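Local coordinates for BlEst2 (PDB 6WPX), which is an esterase or lipase that probably hydrolyses ester bonds, captured here in a propeptide form whose C-terminal domain has an autoinhibitory effect, at residues 94-99 with 130-135; 243-248 with 276-281; 301-306 with 377-382; 307-312 with 459-464. All blocks are in the same frame, centred on the assembly; numbering follows the deposited sequence.

Contact 1: residues 94-99 with 130-135; sequences NGAMLA and IHHNAY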
loop_
_atom_site.group_PDB
_atom_site.type_symbol
_atom_site.label_atom_id
_atom_site.label_comp_id
_atom_site.label_asym_id
_atom_site.label_seq_id
_atom_site.Cartn_x
_atom_site.Cartn_y
_atom_site.Cartn_z
ATOM N N ASN A 94 -3.697 -12.580 13.046
ATOM C CA ASN A 94 -4.572 -13.097 11.994
ATOM C C ASN A 94 -4.164 -14.480 11.523
ATOM O O ASN A 94 -5.026 -15.322 11.322
ATOM C CB ASN A 94 -4.720 -12.112 10.853
ATOM C CG ASN A 94 -5.826 -11.132 11.129
ATOM O OD1 ASN A 94 -6.461 -11.177 12.186
ATOM N ND2 ASN A 94 -6.116 -10.259 10.186
ATOM N N GLY A 95 -2.863 -14.724 11.424
ATOM C CA GLY A 95 -2.307 -16.025 11.074
ATOM C C GLY A 95 -2.650 -17.064 12.122
ATOM O O GLY A 95 -3.075 -18.166 11.770
ATOM N N ALA A 96 -2.518 -16.718 13.431
ATOM C CA ALA A 96 -2.865 -17.667 14.505
ATOM C C ALA A 96 -4.365 -18.018 14.477
ATOM O O ALA A 96 -4.709 -19.190 14.549
ATOM C CB ALA A 96 -2.462 -17.115 15.866
ATOM N N MET A 97 -5.221 -17.022 14.308
ATOM C CA MET A 97 -6.679 -17.218 14.235
ATOM C C MET A 97 -7.045 -18.017 12.973
ATOM O O MET A 97 -7.781 -18.977 13.091
ATOM C CB MET A 97 -7.403 -15.877 14.214
ATOM C CG MET A 97 -8.868 -15.989 14.000
ATOM S SD MET A 97 -9.696 -14.437 13.985
ATOM C CE MET A 97 -9.708 -14.052 15.727
ATOM N N LEU A 98 -6.547 -17.607 11.808
ATOM C CA LEU A 98 -6.857 -18.325 10.570
ATOM C C LEU A 98 -6.430 -19.784 10.681
ATOM O O LEU A 98 -7.222 -20.657 10.350
ATOM C CB LEU A 98 -6.209 -17.631 9.363
ATOM C CG LEU A 98 -6.457 -18.241 7.963
ATOM C CD1 LEU A 98 -7.973 -18.330 7.617
ATOM C CD2 LEU A 98 -5.744 -17.416 6.914
ATOM N N ALA A 99 -5.217 -20.050 11.214
ATOM C CA ALA A 99 -4.710 -21.412 11.402
ATOM C C ALA A 99 -5.631 -22.245 12.294
ATOM O O ALA A 99 -5.910 -23.404 11.967
ATOM C CB ALA A 99 -3.316 -21.375 11.990
ATOM N N ILE A 130 2.684 -21.027 7.253
ATOM C CA ILE A 130 4.101 -21.171 7.547
ATOM C C ILE A 130 4.427 -21.036 9.043
ATOM O O ILE A 130 5.071 -21.912 9.599
ATOM C CB ILE A 130 4.900 -20.187 6.646
ATOM C CG1 ILE A 130 4.805 -20.651 5.155
ATOM C CG2 ILE A 130 6.365 -20.029 7.135
ATOM C CD1 ILE A 130 5.139 -19.646 4.084
ATOM N N HIS A 131 4.003 -19.956 9.682
ATOM C CA HIS A 131 4.332 -19.687 11.079
ATOM C C HIS A 131 3.332 -20.296 12.081
ATOM O O HIS A 131 3.640 -20.375 13.269
ATOM C CB HIS A 131 4.524 -18.178 11.290
ATOM C CG HIS A 131 5.551 -17.591 10.366
ATOM N ND1 HIS A 131 6.884 -17.958 10.440
ATOM C CD2 HIS A 131 5.401 -16.703 9.359
ATOM C CE1 HIS A 131 7.508 -17.257 9.510
ATOM N NE2 HIS A 131 6.659 -16.489 8.833
ATOM N N HIS A 132 2.160 -20.764 11.612
ATOM C CA HIS A 132 1.175 -21.369 12.524
ATOM C C HIS A 132 0.762 -22.744 12.069
ATOM O O HIS A 132 -0.300 -23.235 12.447
ATOM C CB HIS A 132 -0.020 -20.430 12.761
ATOM C CG HIS A 132 0.394 -19.159 13.413
ATOM N ND1 HIS A 132 0.764 -18.058 12.662
ATOM C CD2 HIS A 132 0.583 -18.882 14.720
ATOM C CE1 HIS A 132 1.139 -17.142 13.540
ATOM N NE2 HIS A 132 1.025 -17.588 14.787
ATOM N N ASN A 133 1.602 -23.356 11.219
ATOM C CA ASN A 133 1.494 -24.738 10.717
ATOM C C ASN A 133 0.128 -25.137 10.118
ATOM O O ASN A 133 -0.245 -26.314 10.180
ATOM C CB ASN A 133 1.895 -25.717 11.841
ATOM C CG ASN A 133 3.211 -25.362 12.475
ATOM O OD1 ASN A 133 4.247 -25.319 11.812
ATOM N ND2 ASN A 133 3.181 -25.022 13.749
ATOM N N ALA A 134 -0.608 -24.165 9.529
ATOM C CA ALA A 134 -1.898 -24.464 8.885
ATOM C C ALA A 134 -1.746 -25.188 7.539
ATOM O O ALA A 134 -2.756 -25.599 6.959
ATOM C CB ALA A 134 -2.722 -23.198 8.709
ATOM N N TYR A 135 -0.493 -25.383 7.048
ATOM C CA TYR A 135 -0.253 -26.068 5.761
ATOM C C TYR A 135 -0.924 -27.464 5.723
ATOM O O TYR A 135 -1.295 -27.926 4.652
ATOM C CB TYR A 135 1.255 -26.152 5.420
ATOM C CG TYR A 135 2.041 -27.066 6.333
ATOM C CD1 TYR A 135 2.168 -28.421 6.055
ATOM C CD2 TYR A 135 2.655 -26.576 7.479
ATOM C CE1 TYR A 135 2.847 -29.276 6.927
ATOM C CE2 TYR A 135 3.364 -27.411 8.335
ATOM C CZ TYR A 135 3.447 -28.760 8.062
ATOM O OH TYR A 135 4.167 -29.549 8.921
#

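Contact 2: residues 243-248 with 276-281; sequences YATNLD and NANETA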
loop_
_atom_site.group_PDB
_atom_site.type_symbol
_atom_site.label_atom_id
_atom_site.label_comp_id
_atom_site.label_asym_id
_atom_site.label_seq_id
_atom_site.Cartn_x
_atom_site.Cartn_y
_atom_site.Cartn_z
ATOM N N TYR A 243 8.823 -17.502 -5.299
ATOM C CA TYR A 243 8.636 -18.925 -5.620
ATOM C C TYR A 243 7.213 -19.190 -6.109
ATOM O O TYR A 243 6.845 -20.346 -6.294
ATOM C CB TYR A 243 8.874 -19.759 -4.345
ATOM C CG TYR A 243 8.338 -19.057 -3.113
ATOM C CD1 TYR A 243 6.982 -19.104 -2.789
ATOM C CD2 TYR A 243 9.175 -18.290 -2.305
ATOM C CE1 TYR A 243 6.475 -18.403 -1.700
ATOM C CE2 TYR A 243 8.679 -17.587 -1.214
ATOM C CZ TYR A 243 7.326 -17.642 -0.923
ATOM O OH TYR A 243 6.828 -16.984 0.158
ATOM N N ALA A 244 6.386 -18.143 -6.232
ATOM C CA ALA A 244 5.001 -18.353 -6.640
ATOM C C ALA A 244 4.836 -18.368 -8.154
ATOM O O ALA A 244 5.723 -17.923 -8.895
ATOM C CB ALA A 244 4.126 -17.248 -6.058
ATOM N N THR A 245 3.674 -18.860 -8.612
ATOM C CA THR A 245 3.269 -18.706 -9.996
ATOM C C THR A 245 2.682 -17.303 -9.964
ATOM O O THR A 245 1.649 -17.059 -9.341
ATOM C CB THR A 245 2.241 -19.736 -10.427
ATOM O OG1 THR A 245 2.861 -21.016 -10.432
ATOM C CG2 THR A 245 1.685 -19.435 -11.819
ATOM N N ASN A 246 3.415 -16.357 -10.530
ATOM C CA ASN A 246 3.003 -14.964 -10.511
ATOM C C ASN A 246 2.293 -14.680 -11.819
ATOM O O ASN A 246 2.934 -14.497 -12.860
ATOM C CB ASN A 246 4.229 -14.077 -10.289
ATOM C CG ASN A 246 4.824 -14.289 -8.930
ATOM O OD1 ASN A 246 4.170 -14.078 -7.904
ATOM N ND2 ASN A 246 6.089 -14.669 -8.885
ATOM N N LEU A 247 0.959 -14.718 -11.781
ATOM C CA LEU A 247 0.176 -14.526 -12.992
ATOM C C LEU A 247 0.267 -13.095 -13.521
ATOM O O LEU A 247 0.123 -12.132 -12.759
ATOM C CB LEU A 247 -1.293 -14.935 -12.766
ATOM C CG LEU A 247 -2.153 -14.996 -14.018
ATOM C CD1 LEU A 247 -1.678 -16.127 -14.946
ATOM C CD2 LEU A 247 -3.656 -15.080 -13.661
ATOM N N ASP A 248 0.498 -12.976 -14.826
ATOM C CA ASP A 248 0.559 -11.715 -15.555
ATOM C C ASP A 248 -0.568 -10.807 -15.087
ATOM O O ASP A 248 -1.716 -11.235 -14.888
ATOM C CB ASP A 248 0.466 -11.957 -17.076
ATOM C CG ASP A 248 0.734 -10.730 -17.936
ATOM O OD1 ASP A 248 1.568 -9.890 -17.537
ATOM O OD2 ASP A 248 0.147 -10.636 -19.028
ATOM N N ASN A 276 4.569 -24.020 -12.515
ATOM C CA ASN A 276 5.884 -23.691 -11.999
ATOM C C ASN A 276 5.921 -22.237 -11.579
ATOM O O ASN A 276 5.051 -21.453 -11.967
ATOM C CB ASN A 276 6.939 -23.960 -13.067
ATOM C CG ASN A 276 6.972 -25.395 -13.478
ATOM O OD1 ASN A 276 7.335 -26.272 -12.698
ATOM N ND2 ASN A 276 6.502 -25.663 -14.676
ATOM N N ALA A 277 6.937 -21.878 -10.781
ATOM C CA ALA A 277 7.187 -20.518 -10.367
ATOM C C ALA A 277 7.639 -19.732 -11.589
ATOM O O ALA A 277 8.234 -20.304 -12.507
ATOM C CB ALA A 277 8.285 -20.491 -9.319
ATOM N N ASN A 278 7.340 -18.437 -11.614
ATOM C CA ASN A 278 7.780 -17.548 -12.685
ATOM C C ASN A 278 7.948 -16.155 -12.129
ATOM O O ASN A 278 7.267 -15.781 -11.173
ATOM C CB ASN A 278 6.797 -17.536 -13.864
ATOM C CG ASN A 278 5.490 -16.858 -13.543
ATOM O OD1 ASN A 278 4.625 -17.432 -12.886
ATOM N ND2 ASN A 278 5.342 -15.600 -13.953
ATOM N N GLU A 279 8.813 -15.376 -12.771
ATOM C CA GLU A 279 9.063 -13.989 -12.432
ATOM C C GLU A 279 8.406 -13.108 -13.488
ATOM O O GLU A 279 8.193 -13.549 -14.613
ATOM C CB GLU A 279 10.580 -13.750 -12.421
ATOM C CG GLU A 279 11.002 -12.811 -11.314
ATOM C CD GLU A 279 12.437 -12.323 -11.336
ATOM O OE1 GLU A 279 13.311 -13.020 -11.908
ATOM O OE2 GLU A 279 12.692 -11.245 -10.747
ATOM N N THR A 280 8.055 -11.882 -13.137
ATOM C CA THR A 280 7.453 -10.951 -14.089
ATOM C C THR A 280 8.549 -9.989 -14.533
ATOM O O THR A 280 9.512 -9.772 -13.800
ATOM C CB THR A 280 6.197 -10.284 -13.488
ATOM O OG1 THR A 280 6.558 -9.659 -12.264
ATOM C CG2 THR A 280 5.049 -11.290 -13.227
ATOM N N ALA A 281 8.413 -9.416 -15.734
ATOM C CA ALA A 281 9.414 -8.531 -16.327
ATOM C C ALA A 281 9.495 -7.137 -15.708
ATOM O O ALA A 281 8.467 -6.510 -15.434
ATOM C CB ALA A 281 9.205 -8.437 -17.822
#

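Contact 3: residues 301-306 with 377-382; sequences REEEFA and EAFLFI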
loop_
_atom_site.group_PDB
_atom_site.type_symbol
_atom_site.label_atom_id
_atom_site.label_comp_id
_atom_site.label_asym_id
_atom_site.label_seq_id
_atom_site.Cartn_x
_atom_site.Cartn_y
_atom_site.Cartn_z
ATOM N N ARG A 301 -4.839 27.602 5.334
ATOM C CA ARG A 301 -3.497 27.048 5.300
ATOM C C ARG A 301 -3.019 27.112 3.875
ATOM O O ARG A 301 -3.686 26.608 2.965
ATOM C CB ARG A 301 -3.434 25.597 5.815
ATOM C CG ARG A 301 -2.029 24.958 5.717
ATOM C CD ARG A 301 -1.120 25.535 6.786
ATOM N NE ARG A 301 0.140 24.822 6.944
ATOM C CZ ARG A 301 0.491 24.143 8.030
ATOM N NH1 ARG A 301 -0.348 24.028 9.051
ATOM N NH2 ARG A 301 1.670 23.544 8.089
ATOM N N GLU A 302 -1.851 27.709 3.689
ATOM C CA GLU A 302 -1.239 27.783 2.373
ATOM C C GLU A 302 0.082 27.052 2.411
ATOM O O GLU A 302 0.807 27.135 3.406
ATOM C CB GLU A 302 -1.059 29.229 1.911
ATOM C CG GLU A 302 -2.355 30.033 1.882
ATOM C CD GLU A 302 -2.315 31.391 1.197
ATOM O OE1 GLU A 302 -3.306 31.706 0.505
ATOM O OE2 GLU A 302 -1.346 32.164 1.386
ATOM N N GLU A 303 0.380 26.317 1.333
ATOM C CA GLU A 303 1.640 25.593 1.174
ATOM C C GLU A 303 2.215 25.909 -0.181
ATOM O O GLU A 303 1.576 25.647 -1.204
ATOM C CB GLU A 303 1.456 24.054 1.316
ATOM C CG GLU A 303 1.216 23.583 2.739
ATOM C CD GLU A 303 2.344 23.734 3.747
ATOM O OE1 GLU A 303 2.069 23.505 4.947
ATOM O OE2 GLU A 303 3.475 24.114 3.363
ATOM N N GLU A 304 3.404 26.485 -0.191
ATOM C CA GLU A 304 4.078 26.796 -1.444
ATOM C C GLU A 304 4.847 25.570 -1.903
ATOM O O GLU A 304 5.204 24.722 -1.095
ATOM C CB GLU A 304 5.047 27.973 -1.281
ATOM C CG GLU A 304 4.357 29.314 -1.118
ATOM C CD GLU A 304 5.305 30.499 -1.095
ATOM O OE1 GLU A 304 6.513 30.313 -0.827
ATOM O OE2 GLU A 304 4.831 31.628 -1.343
ATOM N N PHE A 305 5.071 25.463 -3.190
ATOM C CA PHE A 305 5.877 24.388 -3.748
ATOM C C PHE A 305 6.449 24.824 -5.076
ATOM O O PHE A 305 5.769 25.469 -5.866
ATOM C CB PHE A 305 5.134 23.036 -3.838
ATOM C CG PHE A 305 4.001 22.932 -4.830
ATOM C CD1 PHE A 305 2.712 23.330 -4.483
ATOM C CD2 PHE A 305 4.206 22.380 -6.084
ATOM C CE1 PHE A 305 1.655 23.219 -5.395
ATOM C CE2 PHE A 305 3.150 22.271 -7.002
ATOM C CZ PHE A 305 1.879 22.675 -6.646
ATOM N N ALA A 306 7.703 24.469 -5.304
ATOM C CA ALA A 306 8.426 24.731 -6.526
ATOM C C ALA A 306 8.037 23.698 -7.577
ATOM O O ALA A 306 7.852 22.509 -7.278
ATOM C CB ALA A 306 9.927 24.652 -6.268
ATOM N N GLU A 377 -9.090 20.797 10.526
ATOM C CA GLU A 377 -8.690 19.658 9.676
ATOM C C GLU A 377 -7.231 19.277 9.906
ATOM O O GLU A 377 -6.470 20.112 10.295
ATOM C CB GLU A 377 -8.898 19.956 8.188
ATOM C CG GLU A 377 -7.840 20.876 7.618
ATOM C CD GLU A 377 -7.780 20.977 6.111
ATOM O OE1 GLU A 377 -8.357 20.130 5.453
ATOM O OE2 GLU A 377 -7.132 21.887 5.624
ATOM N N ALA A 378 -6.961 17.983 9.826
ATOM C CA ALA A 378 -5.578 17.495 9.702
ATOM C C ALA A 378 -5.413 17.259 8.194
ATOM O O ALA A 378 -6.363 16.832 7.556
ATOM C CB ALA A 378 -5.308 16.253 10.492
ATOM N N PHE A 379 -4.257 17.600 7.653
ATOM C CA PHE A 379 -4.065 17.435 6.225
ATOM C C PHE A 379 -2.771 16.754 5.857
ATOM O O PHE A 379 -1.830 16.686 6.645
ATOM C CB PHE A 379 -4.168 18.806 5.508
ATOM C CG PHE A 379 -2.954 19.706 5.682
ATOM C CD1 PHE A 379 -1.864 19.610 4.817
ATOM C CD2 PHE A 379 -2.895 20.626 6.715
ATOM C CE1 PHE A 379 -0.748 20.421 4.982
ATOM C CE2 PHE A 379 -1.783 21.451 6.870
ATOM C CZ PHE A 379 -0.714 21.336 6.009
ATOM N N LEU A 380 -2.728 16.278 4.627
ATOM C CA LEU A 380 -1.555 15.698 4.001
ATOM C C LEU A 380 -1.621 16.210 2.581
ATOM O O LEU A 380 -2.581 15.945 1.874
ATOM C CB LEU A 380 -1.577 14.160 4.061
ATOM C CG LEU A 380 -0.328 13.422 3.545
ATOM C CD1 LEU A 380 0.944 13.889 4.273
ATOM C CD2 LEU A 380 -0.492 11.923 3.701
ATOM N N PHE A 381 -0.638 17.023 2.211
ATOM C CA PHE A 381 -0.531 17.678 0.910
ATOM C C PHE A 381 0.524 16.970 0.115
ATOM O O PHE A 381 1.663 16.867 0.564
ATOM C CB PHE A 381 -0.168 19.175 1.097
ATOM C CG PHE A 381 0.183 19.876 -0.196
ATOM C CD1 PHE A 381 -0.653 19.785 -1.311
ATOM C CD2 PHE A 381 1.354 20.614 -0.307
ATOM C CE1 PHE A 381 -0.319 20.413 -2.511
ATOM C CE2 PHE A 381 1.680 21.268 -1.504
ATOM C CZ PHE A 381 0.833 21.174 -2.596
ATOM N N ILE A 382 0.152 16.464 -1.077
ATOM C CA ILE A 382 1.086 15.694 -1.896
ATOM C C ILE A 382 1.030 16.158 -3.327
ATOM O O ILE A 382 -0.050 16.299 -3.908
ATOM C CB ILE A 382 0.826 14.150 -1.796
ATOM C CG1 ILE A 382 0.933 13.644 -0.352
ATOM C CG2 ILE A 382 1.728 13.316 -2.738
ATOM C CD1 ILE A 382 0.209 12.341 -0.118
#

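Contact 4: residues 307-312 with 459-464; sequences VEKGVK and DNSPFN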
loop_
_atom_site.group_PDB
_atom_site.type_symbol
_atom_site.label_atom_id
_atom_site.label_comp_id
_atom_site.label_asym_id
_atom_site.label_seq_id
_atom_site.Cartn_x
_atom_site.Cartn_y
_atom_site.Cartn_z
ATOM N N VAL A 307 7.915 24.168 -8.814
ATOM C CA VAL A 307 7.717 23.309 -9.974
ATOM C C VAL A 307 8.866 23.724 -10.870
ATOM O O VAL A 307 8.920 24.877 -11.301
ATOM C CB VAL A 307 6.343 23.444 -10.677
ATOM C CG1 VAL A 307 6.339 22.697 -12.025
ATOM C CG2 VAL A 307 5.219 22.926 -9.780
ATOM N N GLU A 308 9.802 22.809 -11.107
ATOM C CA GLU A 308 10.946 23.075 -11.968
ATOM C C GLU A 308 10.507 23.196 -13.451
ATOM O O GLU A 308 9.365 22.877 -13.804
ATOM C CB GLU A 308 12.027 21.986 -11.773
ATOM C CG GLU A 308 11.668 20.610 -12.309
ATOM C CD GLU A 308 10.907 19.691 -11.366
ATOM O OE1 GLU A 308 10.410 20.157 -10.313
ATOM O OE2 GLU A 308 10.780 18.494 -11.709
ATOM N N LYS A 309 11.408 23.665 -14.312
ATOM C CA LYS A 309 11.152 23.754 -15.755
ATOM C C LYS A 309 11.106 22.335 -16.308
ATOM O O LYS A 309 11.774 21.455 -15.763
ATOM C CB LYS A 309 12.281 24.550 -16.465
ATOM C CG LYS A 309 12.312 26.039 -16.153
ATOM C CD LYS A 309 13.391 26.768 -16.941
ATOM C CE LYS A 309 13.737 28.093 -16.309
ATOM N NZ LYS A 309 14.865 28.761 -17.008
ATOM N N GLY A 310 10.344 22.126 -17.384
ATOM C CA GLY A 310 10.274 20.837 -18.065
ATOM C C GLY A 310 9.408 19.764 -17.440
ATOM O O GLY A 310 9.560 18.579 -17.761
ATOM N N VAL A 311 8.458 20.161 -16.577
ATOM C CA VAL A 311 7.569 19.172 -15.955
ATOM C C VAL A 311 6.438 18.875 -16.934
ATOM O O VAL A 311 5.777 19.798 -17.417
ATOM C CB VAL A 311 7.070 19.612 -14.540
ATOM C CG1 VAL A 311 6.054 18.622 -13.967
ATOM C CG2 VAL A 311 8.231 19.763 -13.580
ATOM N N LYS A 312 6.211 17.587 -17.212
ATOM C CA LYS A 312 5.176 17.135 -18.133
ATOM C C LYS A 312 3.801 17.191 -17.473
ATOM O O LYS A 312 2.806 17.516 -18.128
ATOM C CB LYS A 312 5.501 15.717 -18.623
ATOM C CG LYS A 312 4.721 15.270 -19.859
ATOM C CD LYS A 312 5.145 15.996 -21.140
ATOM C CE LYS A 312 4.527 15.370 -22.364
ATOM N NZ LYS A 312 5.212 14.106 -22.745
ATOM N N ASP A 459 18.972 24.046 -15.385
ATOM C CA ASP A 459 18.450 25.281 -16.041
ATOM C C ASP A 459 18.105 26.386 -15.033
ATOM O O ASP A 459 17.348 27.274 -15.410
ATOM C CB ASP A 459 17.257 25.029 -16.960
ATOM C CG ASP A 459 16.027 24.464 -16.269
ATOM O OD1 ASP A 459 15.489 25.134 -15.357
ATOM O OD2 ASP A 459 15.621 23.376 -16.662
ATOM N N ASN A 460 18.591 26.258 -13.803
ATOM C CA ASN A 460 18.482 27.202 -12.669
ATOM C C ASN A 460 17.121 27.283 -11.944
ATOM O O ASN A 460 17.003 28.048 -10.977
ATOM C CB ASN A 460 18.911 28.616 -13.066
ATOM C CG ASN A 460 20.356 28.720 -13.436
ATOM O OD1 ASN A 460 21.245 28.411 -12.640
ATOM N ND2 ASN A 460 20.617 29.239 -14.623
ATOM N N SER A 461 16.115 26.496 -12.359
ATOM C CA SER A 461 14.827 26.576 -11.685
ATOM C C SER A 461 14.841 25.811 -10.339
ATOM O O SER A 461 15.356 24.689 -10.294
ATOM C CB SER A 461 13.707 26.087 -12.598
ATOM O OG SER A 461 13.906 24.737 -12.981
ATOM N N PRO A 462 14.308 26.395 -9.237
ATOM C CA PRO A 462 14.247 25.648 -7.965
ATOM C C PRO A 462 13.399 24.366 -8.077
ATOM O O PRO A 462 12.503 24.270 -8.926
ATOM C CB PRO A 462 13.577 26.638 -7.001
ATOM C CG PRO A 462 13.744 27.983 -7.636
ATOM C CD PRO A 462 13.672 27.723 -9.104
ATOM N N PHE A 463 13.735 23.388 -7.268
ATOM C CA PHE A 463 12.963 22.129 -7.192
ATOM C C PHE A 463 12.816 21.751 -5.721
ATOM O O PHE A 463 13.560 22.246 -4.895
ATOM C CB PHE A 463 13.646 20.981 -7.943
ATOM C CG PHE A 463 14.834 20.373 -7.254
ATOM C CD1 PHE A 463 14.679 19.374 -6.318
ATOM C CD2 PHE A 463 16.118 20.795 -7.540
ATOM C CE1 PHE A 463 15.770 18.818 -5.686
ATOM C CE2 PHE A 463 17.207 20.244 -6.894
ATOM C CZ PHE A 463 17.034 19.266 -5.962
ATOM N N ASN A 464 11.882 20.847 -5.466
ATOM C CA ASN A 464 11.595 20.297 -4.124
ATOM C C ASN A 464 11.046 18.864 -4.281
ATOM O O ASN A 464 10.204 18.669 -5.118
ATOM C CB ASN A 464 10.771 21.241 -3.233
ATOM C CG ASN A 464 9.501 21.782 -3.855
ATOM O OD1 ASN A 464 9.044 22.855 -3.513
ATOM N ND2 ASN A 464 8.910 21.033 -4.756
HETATM O O HOH W 1 10.777 26.320 -10.096
HETATM O O HOH W 2 10.053 21.023 -7.681
#

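Contact 1: residues 94-99 with 130-135
In the alpha/beta-hydrolase domain, G95, A96 and A99 on helix 91-109 meet H132 and A134, which lie in the turn that follows helix 121-131. The contact fits an imidazole ring against bare helix backbone. H132 lays one face over the G95-A96 peptide, with A96 N 3.6 Å above the ring plane and over its centre. Over the same face comes A96 CB, a CH-pi contact 4.0 Å from the centroid of the H132 ring and 28° off its normal. The ring is put there by its first torsion (chi1 -62°), which sets H132 CG beside its own backbone N and anti to the carbonyl carbon. A second hold on the ring is the hydrogen bond between H132 ND1 and the carbonyl of S127, five residues earlier near the end of helix 121-131, which helps fix its rotation. G95 gives the ring room, because a side-chain carbon at that position would come close to H132 ND1. No hydrogen bond crosses between the two segments. On the flank of helix 91-109 that faces helix 121-131, L98 rests on S125 and A128, while N94 ties to D124 and to the carbonyl of H86. One turn along from G95, A99 closes the contact: its CB lies 3.5 Å from H132 CB and 3.8 Å from A134 CB.

Contact 2: residues 243-248 with 276-281
Residues 243-246 and 276-280 run 62° apart and come nearest at T245 and A277, and a single backbone hydrogen bond joins them, N278 N to A244 O at 3.2 Å. Further along, the side chain of N278 does what a second peptide would do. Its CG sits between the backbone N and the carbonyl carbon (chi1 70°), which turns the amide toward N246: OD1 takes the N246 N-H at 2.9 Å, from above the carbonyl plane, and ND2 gives a straighter bond (163°) to N246 O, also 2.9 Å. N246 answers with ND2 pointing at N278 O, 2.8 Å away and nearly along the C=O axis. That ND2 also reaches L241 O, while N246 OD1 takes T204 OG1, so the amide is fixed at both ends. An alanine in place of N278 would probably leave N246 N and O without these partners and the crossing held mainly through N278 N, N278 O and T245 OG1. At the other end T245 OG1 donates to N276 O (2.7 Å) from above the carbonyl plane, and it also bonds K201. T280 lays CG2 against N246 CB, with its hydroxyl on E236. Strand 245-246 is the last of the mixed hydrolase sheet, bonded to strand 201-205 through T245 and L247, and segment 276-281 crosses its other edge on the way from helix 260-267 to strand 290-297.

Contact 3: residues 301-306 with 377-382
The guanidinium of R301 carries the rim of the F379 ring on one face, with F379 CZ 3.6 Å above the guanidinium plane and over its centre, the two planes 80° apart. Relative to the phenyl ring, R301 CZ lies at the edge, and E303 OE1 sits near the plane of the ring, 3.7 Å from F379 CZ. A face of F379 is stacked on W318. The F381 ring turns its edge to F305, whose CD1 comes within 3.4 Å of F381 CZ; the rings meet obliquely, and E303 CB approaches F381 obliquely too. This is the interior of a beta sandwich: strand 300-307, at the edge of a four-stranded sheet, lies over strand 377-386 of a five-stranded one, their short axes 9.9 Å apart and 22° from parallel, without a hydrogen bond between them. R301 bends at its second torsion (chi2 74°), bringing NE to E303 OE1, a salt bridge of 3.1 Å that meets the oxygen from above the carboxylate plane; NH2 adds a weak bond to the same oxygen. A leucine in place of R301 would probably cost the E303 carboxylate this salt bridge and leave the rim of F379 without the flat group it rests on. E303 also touches R293; F305 also meets the W367 ring of neighbouring strand 365-372, and F381 rests on I369 of that strand and on V316 of strand 313-320.

Contact 4: residues 307-312 with 459-464
S461 OG is held by several groups: it accepts the N-H of K309 at 3.0 Å, almost straight at 170°, donates to D459 OD1 at 2.9 Å, and bonds the hydroxyl of T457. S461 and D459 belong to the loop of the beta hairpin formed by strands 445-456 and 462-473, and K309 to the loop between strands 300-307 and 313-320, so the hairpin of one sheet meets the link between the two sheets of the beta sandwich. D459 OD1 is met by the serine on its syn side, 18° out of the carboxylate plane, and closes an Asx turn through a weak bond to S461 N. K309 stretches its extended chain alongside this carboxylate, CD 3.1 Å from D459 OD1, and its NZ makes a weak bond of 3.3 Å to D459 O instead of a salt bridge to the carboxylate. Deeper in, the E308 carboxylate is fixed by S387 and a salt bridge to R465, while F463 turns its ring to helix 389-397, against L389 and I393. Water 2 donates to E308 OE1 at 2.8 Å and accepts from N464 N. Water 1 donates to both strands' carbonyls, to V307 O at 2.6 Å and to P462 O at 2.9 Å.

In the fold
Contact 1 lies in the hydrolase domain, contact 2 where the last strand of its sheet meets the chain leading to the C-terminal sheets, and contacts 3 and 4 in that beta-rich part, contact 3 across the chain's centre from contacts 1 and 2. Contact 3, the most buried, is carried by aromatic rings beside a salt bridge inside segment 301-306; the others are partly buried. Neither contact 1 nor contact 3 has a hydrogen bond across it, whereas contact 2 is made of amide and hydroxyl bonds and contact 4 adds bridging waters. Contacts 3 and 4 share strand 300-307 and touch, A306 N lying 2.8 Å from N464 OD1, a probable hydrogen bond between sandwich and hairpin.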